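Local structure of isoform 2 of Dual oxidase maturation factor 1 (Homo sapiens, 7D3F) at residues 186-189 with 190-194; 66-69 with 70-74; 235-239 with 240-244. The protein may be required for the maturation of the dual oxidase DUOX1 and its transport from the endoplasmic reticulum to the plasma membrane. All coordinates share one frame; numbering follows the deposited sequence.

Interaction 1. Residues 186-189 with 190-194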
loop_
_atom_site.group_PDB
_atom_site.type_symbol
_atom_site.label_atom_id
_atom_site.label_comp_id
_atom_site.label_asym_id
_atom_site.label_seq_id
_atom_site.Cartn_x
_atom_site.Cartn_y
_atom_site.Cartn_z
ATOM N N VAL B 186 -2.166 12.564 -15.601
ATOM C CA VAL B 186 -1.345 13.768 -15.714
ATOM C C VAL B 186 -2.227 15.011 -15.730
ATOM O O VAL B 186 -1.908 16.028 -15.101
ATOM C CB VAL B 186 -0.446 13.693 -16.963
ATOM C CG1 VAL B 186 0.315 14.994 -17.145
ATOM C CG2 VAL B 186 0.522 12.527 -16.847
ATOM N N ALA B 187 -3.352 14.948 -16.447
ATOM C CA ALA B 187 -4.280 16.074 -16.485
ATOM C C ALA B 187 -4.873 16.355 -15.109
ATOM O O ALA B 187 -5.058 17.515 -14.732
ATOM C CB ALA B 187 -5.389 15.808 -17.502
ATOM N N PHE B 188 -5.191 15.304 -14.352
ATOM C CA PHE B 188 -5.715 15.489 -13.000
ATOM C C PHE B 188 -4.673 16.124 -12.085
ATOM O O PHE B 188 -5.000 16.998 -11.270
ATOM C CB PHE B 188 -6.185 14.148 -12.436
ATOM C CG PHE B 188 -6.713 14.229 -11.032
ATOM C CD1 PHE B 188 -7.984 14.719 -10.782
ATOM C CD2 PHE B 188 -5.942 13.805 -9.962
ATOM C CE1 PHE B 188 -8.473 14.793 -9.491
ATOM C CE2 PHE B 188 -6.426 13.875 -8.670
ATOM C CZ PHE B 188 -7.692 14.370 -8.434
ATOM N N LEU B 189 -3.415 15.695 -12.200
ATOM C CA LEU B 189 -2.349 16.319 -11.422
ATOM C C LEU B 189 -2.183 17.787 -11.799
ATOM O O LEU B 189 -1.983 18.646 -10.929
ATOM C CB LEU B 189 -1.038 15.557 -11.622
ATOM C CG LEU B 189 0.196 16.111 -10.907
ATOM C CD1 LEU B 189 0.875 15.022 -10.092
ATOM C CD2 LEU B 189 1.168 16.718 -11.907
ATOM N N CYS B 190 -2.265 18.094 -13.096
ATOM C CA CYS B 190 -2.184 19.483 -13.535
ATOM C C CYS B 190 -3.368 20.293 -13.022
ATOM O O CYS B 190 -3.223 21.476 -12.704
ATOM C CB CYS B 190 -2.101 19.549 -15.060
ATOM S SG CYS B 190 -0.574 18.877 -15.757
ATOM N N TRP B 191 -4.549 19.675 -12.943
ATOM C CA TRP B 191 -5.710 20.352 -12.371
ATOM C C TRP B 191 -5.493 20.661 -10.895
ATOM O O TRP B 191 -5.828 21.756 -10.425
ATOM C CB TRP B 191 -6.961 19.493 -12.564
ATOM C CG TRP B 191 -8.161 19.976 -11.802
ATOM C CD1 TRP B 191 -9.008 20.984 -12.159
ATOM C CD2 TRP B 191 -8.653 19.461 -10.557
ATOM N NE1 TRP B 191 -9.994 21.133 -11.213
ATOM C CE2 TRP B 191 -9.798 20.209 -10.220
ATOM C CE3 TRP B 191 -8.236 18.442 -9.696
ATOM C CZ2 TRP B 191 -10.531 19.971 -9.058
ATOM C CZ3 TRP B 191 -8.966 18.207 -8.543
ATOM C CH2 TRP B 191 -10.099 18.968 -8.235
ATOM N N LEU B 192 -4.936 19.704 -10.149
ATOM C CA LEU B 192 -4.613 19.949 -8.745
ATOM C C LEU B 192 -3.625 21.101 -8.606
ATOM O O LEU B 192 -3.802 21.994 -7.767
ATOM C CB LEU B 192 -4.045 18.680 -8.107
ATOM C CG LEU B 192 -5.002 17.540 -7.764
ATOM C CD1 LEU B 192 -4.217 16.318 -7.315
ATOM C CD2 LEU B 192 -5.977 17.973 -6.684
ATOM N N LEU B 193 -2.578 21.098 -9.434
ATOM C CA LEU B 193 -1.579 22.160 -9.366
ATOM C C LEU B 193 -2.173 23.511 -9.752
ATOM O O LEU B 193 -1.831 24.536 -9.152
ATOM C CB LEU B 193 -0.384 21.814 -10.254
ATOM C CG LEU B 193 0.462 20.640 -9.754
ATOM C CD1 LEU B 193 1.668 20.416 -10.651
ATOM C CD2 LEU B 193 0.895 20.868 -8.312
ATOM N N ALA B 194 -3.055 23.535 -10.755
ATOM C CA ALA B 194 -3.710 24.779 -11.143
ATOM C C ALA B 194 -4.587 25.313 -10.020
ATOM O O ALA B 194 -4.591 26.518 -9.746
ATOM C CB ALA B 194 -4.535 24.566 -12.411
#
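The F188 ring meets W191 and L192, which follow it by three and four residues on one helix. Over one of its faces sits L192 CG. W191 reaches the same ring obliquely, with W191 CZ3 3.6 Å from F188 CE1. The F188 ring and the six-membered ring of W191 lie near parallel, with planes at 30°. They are slid apart, centroids 5.4 Å from each other, and so barely overlap. At the edge of the indole, in its plane, lies the carbonyl oxygen of F188. Both aromatic side chains have CG anti to the backbone N (chi1 179° for F188), and the CD1-CE1 side of the F188 ring meets W191 CE3 and CZ3.

L192 swings the other way, with CG anti to its carbonyl carbon (chi1 -75°). This turns its branch back toward F188, and L192 CD1 comes within 3.6 Å of F188 CE2. L189 and L193 run side by side and point the same way, with L189 CD2 3.9 Å from L193 CD1. These are the i to i+3 and i to i+4 contacts of a regular alpha helix. The backbone agrees: four successive i+4 bonds cross the join, such as L192 N to F188 O at 2.9 Å.

The segment lies in a predicted transmembrane part of helix 169-199. The indole nitrogen of W191 makes a weak hydrogen bond to S60 O. F188 packs on I67 and L68 of helix 50-72, and W191 on I63 of that helix. Helix 203-229 is touched by V186 at F216, by C190 at T213, and by L193 and A194 at M209.

Interaction 2. Residues 66-69 with 70-74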
loop_
_atom_site.group_PDB
_atom_site.type_symbol
_atom_site.label_atom_id
_atom_site.label_comp_id
_atom_site.label_asym_id
_atom_site.label_seq_id
_atom_site.Cartn_x
_atom_site.Cartn_y
_atom_site.Cartn_z
ATOM N N ALA B 66 -15.071 15.410 -13.644
ATOM C CA ALA B 66 -15.137 14.882 -14.997
ATOM C C ALA B 66 -13.911 14.034 -15.279
ATOM O O ALA B 66 -14.029 12.845 -15.606
ATOM C CB ALA B 66 -15.257 16.025 -16.006
ATOM N N ILE B 67 -12.724 14.600 -15.033
ATOM C CA ILE B 67 -11.489 13.879 -15.325
ATOM C C ILE B 67 -11.522 12.522 -14.641
ATOM O O ILE B 67 -11.460 11.471 -15.292
ATOM C CB ILE B 67 -10.263 14.702 -14.893
ATOM C CG1 ILE B 67 -10.167 15.990 -15.712
ATOM C CG2 ILE B 67 -8.990 13.880 -15.035
ATOM C CD1 ILE B 67 -8.969 16.855 -15.360
ATOM N N LEU B 68 -11.738 12.532 -13.322
ATOM C CA LEU B 68 -11.736 11.279 -12.581
ATOM C C LEU B 68 -12.784 10.332 -13.140
ATOM O O LEU B 68 -12.486 9.172 -13.453
ATOM C CB LEU B 68 -11.969 11.543 -11.094
ATOM C CG LEU B 68 -10.768 12.095 -10.325
ATOM C CD1 LEU B 68 -11.098 12.254 -8.849
ATOM C CD2 LEU B 68 -9.553 11.198 -10.512
ATOM N N ALA B 69 -14.003 10.836 -13.347
ATOM C CA ALA B 69 -15.054 9.983 -13.883
ATOM C C ALA B 69 -14.648 9.445 -15.245
ATOM O O ALA B 69 -14.732 8.236 -15.502
ATOM C CB ALA B 69 -16.368 10.758 -13.970
ATOM N N VAL B 70 -14.127 10.324 -16.103
ATOM C CA VAL B 70 -13.754 9.900 -17.446
ATOM C C VAL B 70 -12.601 8.909 -17.382
ATOM O O VAL B 70 -12.473 8.034 -18.248
ATOM C CB VAL B 70 -13.437 11.137 -18.307
ATOM C CG1 VAL B 70 -12.157 10.952 -19.092
ATOM C CG2 VAL B 70 -14.607 11.439 -19.239
ATOM N N ASN B 71 -11.772 8.992 -16.338
ATOM C CA ASN B 71 -10.681 8.036 -16.207
ATOM C C ASN B 71 -11.182 6.676 -15.740
ATOM O O ASN B 71 -10.562 5.650 -16.049
ATOM C CB ASN B 71 -9.613 8.571 -15.255
ATOM C CG ASN B 71 -8.435 7.625 -15.104
ATOM O OD1 ASN B 71 -7.563 7.553 -15.971
ATOM N ND2 ASN B 71 -8.403 6.898 -13.995
ATOM N N PHE B 72 -12.294 6.639 -15.006
ATOM C CA PHE B 72 -12.784 5.392 -14.439
ATOM C C PHE B 72 -14.040 4.858 -15.114
ATOM O O PHE B 72 -14.442 3.725 -14.824
ATOM C CB PHE B 72 -13.051 5.559 -12.935
ATOM C CG PHE B 72 -11.804 5.717 -12.112
ATOM C CD1 PHE B 72 -10.958 4.641 -11.899
ATOM C CD2 PHE B 72 -11.481 6.938 -11.546
ATOM C CE1 PHE B 72 -9.811 4.782 -11.139
ATOM C CE2 PHE B 72 -10.337 7.085 -10.786
ATOM C CZ PHE B 72 -9.501 6.006 -10.582
ATOM N N SER B 73 -14.665 5.628 -15.999
ATOM C CA SER B 73 -15.870 5.171 -16.675
ATOM C C SER B 73 -15.517 4.300 -17.873
ATOM O O SER B 73 -14.579 4.593 -18.619
ATOM C CB SER B 73 -16.716 6.358 -17.133
ATOM O OG SER B 73 -16.058 7.083 -18.157
ATOM N N SER B 74 -16.274 3.222 -18.048
ATOM C CA SER B 74 -16.144 2.371 -19.229
ATOM C C SER B 74 -17.105 2.812 -20.328
ATOM O O SER B 74 -17.891 2.026 -20.849
ATOM C CB SER B 74 -16.375 0.912 -18.851
ATOM O OG SER B 74 -17.701 0.708 -18.399
#
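The carbonyl oxygen of A69 takes hydrogen bonds from two backbone donors, F72 N and S73 N, where helix 50-72 ends. This is the C-terminal turn of a predicted transmembrane helix, and S73 is the first residue to leave helical backbone angles. The two donors come from different directions. S73 N lies 2.7 Å from A69 O, nearly along the C=O axis. F72 N stands above the carbonyl plane of A69 at 3.0 Å, 64° out of it. The hydroxyl S73 OG adds a weak bond to A69 O, its chi1 of 67° turning it back over the last turn.

F72 N is shared, for it also bonds to L68 O. Further back, V70 N bonds to A66 O at 2.6 Å, close to straight. N71 N bonds to I67 O and weakly to L68 O. L68 and F72 lie alongside each other and point the same way, L68 CD2 being 4.2 Å from F72 CE2.

Other helices pack on the turn. V70 and S73 touch helix 249-274, L68 and F72 touch I27 of helix 22-41, and N71 touches L184 and W185 of helix 169-199. The buried amide of N71 is held by S181, whose OG is hydrogen-bonded to N71 OD1. The other end of that amide, N71 ND2, sits 3.6 Å above the centre of the F72 ring.

Interaction 3. Residues 235-239 with 240-244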
loop_
_atom_site.group_PDB
_atom_site.type_symbol
_atom_site.label_atom_id
_atom_site.label_comp_id
_atom_site.label_asym_id
_atom_site.label_seq_id
_atom_site.Cartn_x
_atom_site.Cartn_y
_atom_site.Cartn_z
ATOM N N PRO B 235 -15.437 -8.182 -36.888
ATOM C CA PRO B 235 -16.901 -8.273 -36.992
ATOM C C PRO B 235 -17.492 -8.947 -35.763
ATOM O O PRO B 235 -17.204 -10.111 -35.478
ATOM C CB PRO B 235 -17.111 -9.115 -38.255
ATOM C CG PRO B 235 -15.877 -9.947 -38.356
ATOM C CD PRO B 235 -14.753 -9.108 -37.806
ATOM N N LEU B 236 -18.322 -8.207 -35.033
ATOM C CA LEU B 236 -19.061 -8.736 -33.894
ATOM C C LEU B 236 -20.464 -9.075 -34.378
ATOM O O LEU B 236 -21.261 -8.176 -34.657
ATOM C CB LEU B 236 -19.106 -7.721 -32.754
ATOM C CG LEU B 236 -17.781 -7.111 -32.293
ATOM C CD1 LEU B 236 -18.031 -6.005 -31.280
ATOM C CD2 LEU B 236 -16.873 -8.176 -31.708
ATOM N N HIS B 237 -20.763 -10.365 -34.492
ATOM C CA HIS B 237 -22.060 -10.825 -34.973
ATOM C C HIS B 237 -22.739 -11.638 -33.883
ATOM O O HIS B 237 -22.223 -12.681 -33.469
ATOM C CB HIS B 237 -21.915 -11.652 -36.250
ATOM C CG HIS B 237 -21.628 -10.833 -37.470
ATOM N ND1 HIS B 237 -20.398 -10.257 -37.708
ATOM C CD2 HIS B 237 -22.414 -10.488 -38.516
ATOM C CE1 HIS B 237 -20.438 -9.597 -38.852
ATOM N NE2 HIS B 237 -21.650 -9.721 -39.362
ATOM N N LEU B 238 -23.893 -11.160 -33.425
ATOM C CA LEU B 238 -24.698 -11.859 -32.436
ATOM C C LEU B 238 -26.079 -12.111 -33.024
ATOM O O LEU B 238 -26.723 -11.181 -33.527
ATOM C CB LEU B 238 -24.799 -11.060 -31.134
ATOM C CG LEU B 238 -23.461 -10.627 -30.526
ATOM C CD1 LEU B 238 -23.183 -9.158 -30.819
ATOM C CD2 LEU B 238 -23.414 -10.904 -29.031
ATOM N N GLY B 239 -26.521 -13.362 -32.967
ATOM C CA GLY B 239 -27.804 -13.714 -33.549
ATOM C C GLY B 239 -27.814 -13.400 -35.031
ATOM O O GLY B 239 -26.990 -13.900 -35.805
ATOM N N ALA B 240 -28.756 -12.552 -35.439
ATOM C CA ALA B 240 -28.867 -12.099 -36.817
ATOM C C ALA B 240 -28.531 -10.617 -36.960
ATOM O O ALA B 240 -29.026 -9.950 -37.871
ATOM C CB ALA B 240 -30.266 -12.382 -37.363
ATOM N N SER B 241 -27.693 -10.087 -36.070
ATOM C CA SER B 241 -27.345 -8.675 -36.106
ATOM C C SER B 241 -25.858 -8.501 -35.825
ATOM O O SER B 241 -25.170 -9.425 -35.381
ATOM C CB SER B 241 -28.180 -7.864 -35.109
ATOM O OG SER B 241 -29.555 -7.889 -35.455
ATOM N N VAL B 242 -25.369 -7.294 -36.098
ATOM C CA VAL B 242 -23.959 -6.952 -35.976
ATOM C C VAL B 242 -23.818 -5.762 -35.036
ATOM O O VAL B 242 -24.574 -4.789 -35.129
ATOM C CB VAL B 242 -23.333 -6.650 -37.355
ATOM C CG1 VAL B 242 -24.221 -5.704 -38.150
ATOM C CG2 VAL B 242 -21.930 -6.077 -37.201
ATOM N N LEU B 243 -22.853 -5.850 -34.124
ATOM C CA LEU B 243 -22.606 -4.809 -33.136
ATOM C C LEU B 243 -21.563 -3.837 -33.674
ATOM O O LEU B 243 -20.440 -4.240 -33.999
ATOM C CB LEU B 243 -22.145 -5.427 -31.813
ATOM C CG LEU B 243 -22.289 -4.617 -30.520
ATOM C CD1 LEU B 243 -22.306 -5.551 -29.320
ATOM C CD2 LEU B 243 -21.179 -3.586 -30.367
ATOM N N HIS B 244 -21.935 -2.564 -33.764
ATOM C CA HIS B 244 -21.036 -1.502 -34.195
ATOM C C HIS B 244 -20.739 -0.593 -33.013
ATOM O O HIS B 244 -21.662 -0.123 -32.338
ATOM C CB HIS B 244 -21.645 -0.695 -35.344
ATOM C CG HIS B 244 -21.964 -1.512 -36.556
ATOM N ND1 HIS B 244 -20.994 -1.973 -37.420
ATOM C CD2 HIS B 244 -23.147 -1.947 -37.051
ATOM C CE1 HIS B 244 -21.566 -2.658 -38.394
ATOM N NE2 HIS B 244 -22.872 -2.658 -38.194
#
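V242 lies over the imidazole of H237 in a tight beta hairpin. H237 turns its CG anti to the carbonyl carbon (chi1 -75°), and the two side chains run alongside each other, pointing the same way. V242 CB stands 4.2 Å from the ring centroid and 18° off the ring normal, a CH-pi contact displaced toward the rim. At the ring edge, in its plane, lies P235 O, which is hydrogen-bonded to K160 NZ. V242 CG2 approaches L236 O to 3.4 Å.

The leucines and S241 point to the opposite face of the hairpin. L243 CB lies 3.9 Å from L236 CB and 4.0 Å from L238 CD1. L243 has CG anti to its backbone N (chi1 -159°), and its branch ends reach both leucines: CD1 is 4.0 Å from L238 CD1, and CD2 is 4.1 Å from L236 CD1.

The strands are antiparallel and joined by a type II' turn from L238 to S241. G239 has a positive phi there. L238 and S241 form a hydrogen-bonded pair: L238 N bonds to S241 O, and S241 N to L238 O.

The leucine face packs inward, on strands 77-86 and 94-103 and helix 152-160. H237 on the other face stacks on an aromatic side chain of another protein chain. The chemistry thus divides the hairpin into a mainly apolar leucine side packed on the fold, with S241 touching a sugar, and a histidine side meeting a partner protein.

How the interactions relate
Interactions 1 and 2 are neighbours in the helical bundle, with centres 14 Å apart. They touch directly: F188 CE1 of interaction 1 is 3.6 Å from L68 CG of interaction 2, and F188 CB packs on I67 CG2 at 3.8 Å. Helices 169-199 and 50-72 meet through these side chains. Interaction 3 stands apart in the beta sheet, in a part predicted to be extracellular. Its nearest atoms are about 12 Å from interaction 2 and about 27 Å from interaction 1. Helix 50-72 ends within interaction 2, and the chain then leads into strand 77-86, which pairs with strand 241-247 of interaction 3. S74 and S241 each touch an N-acetylglucosamine.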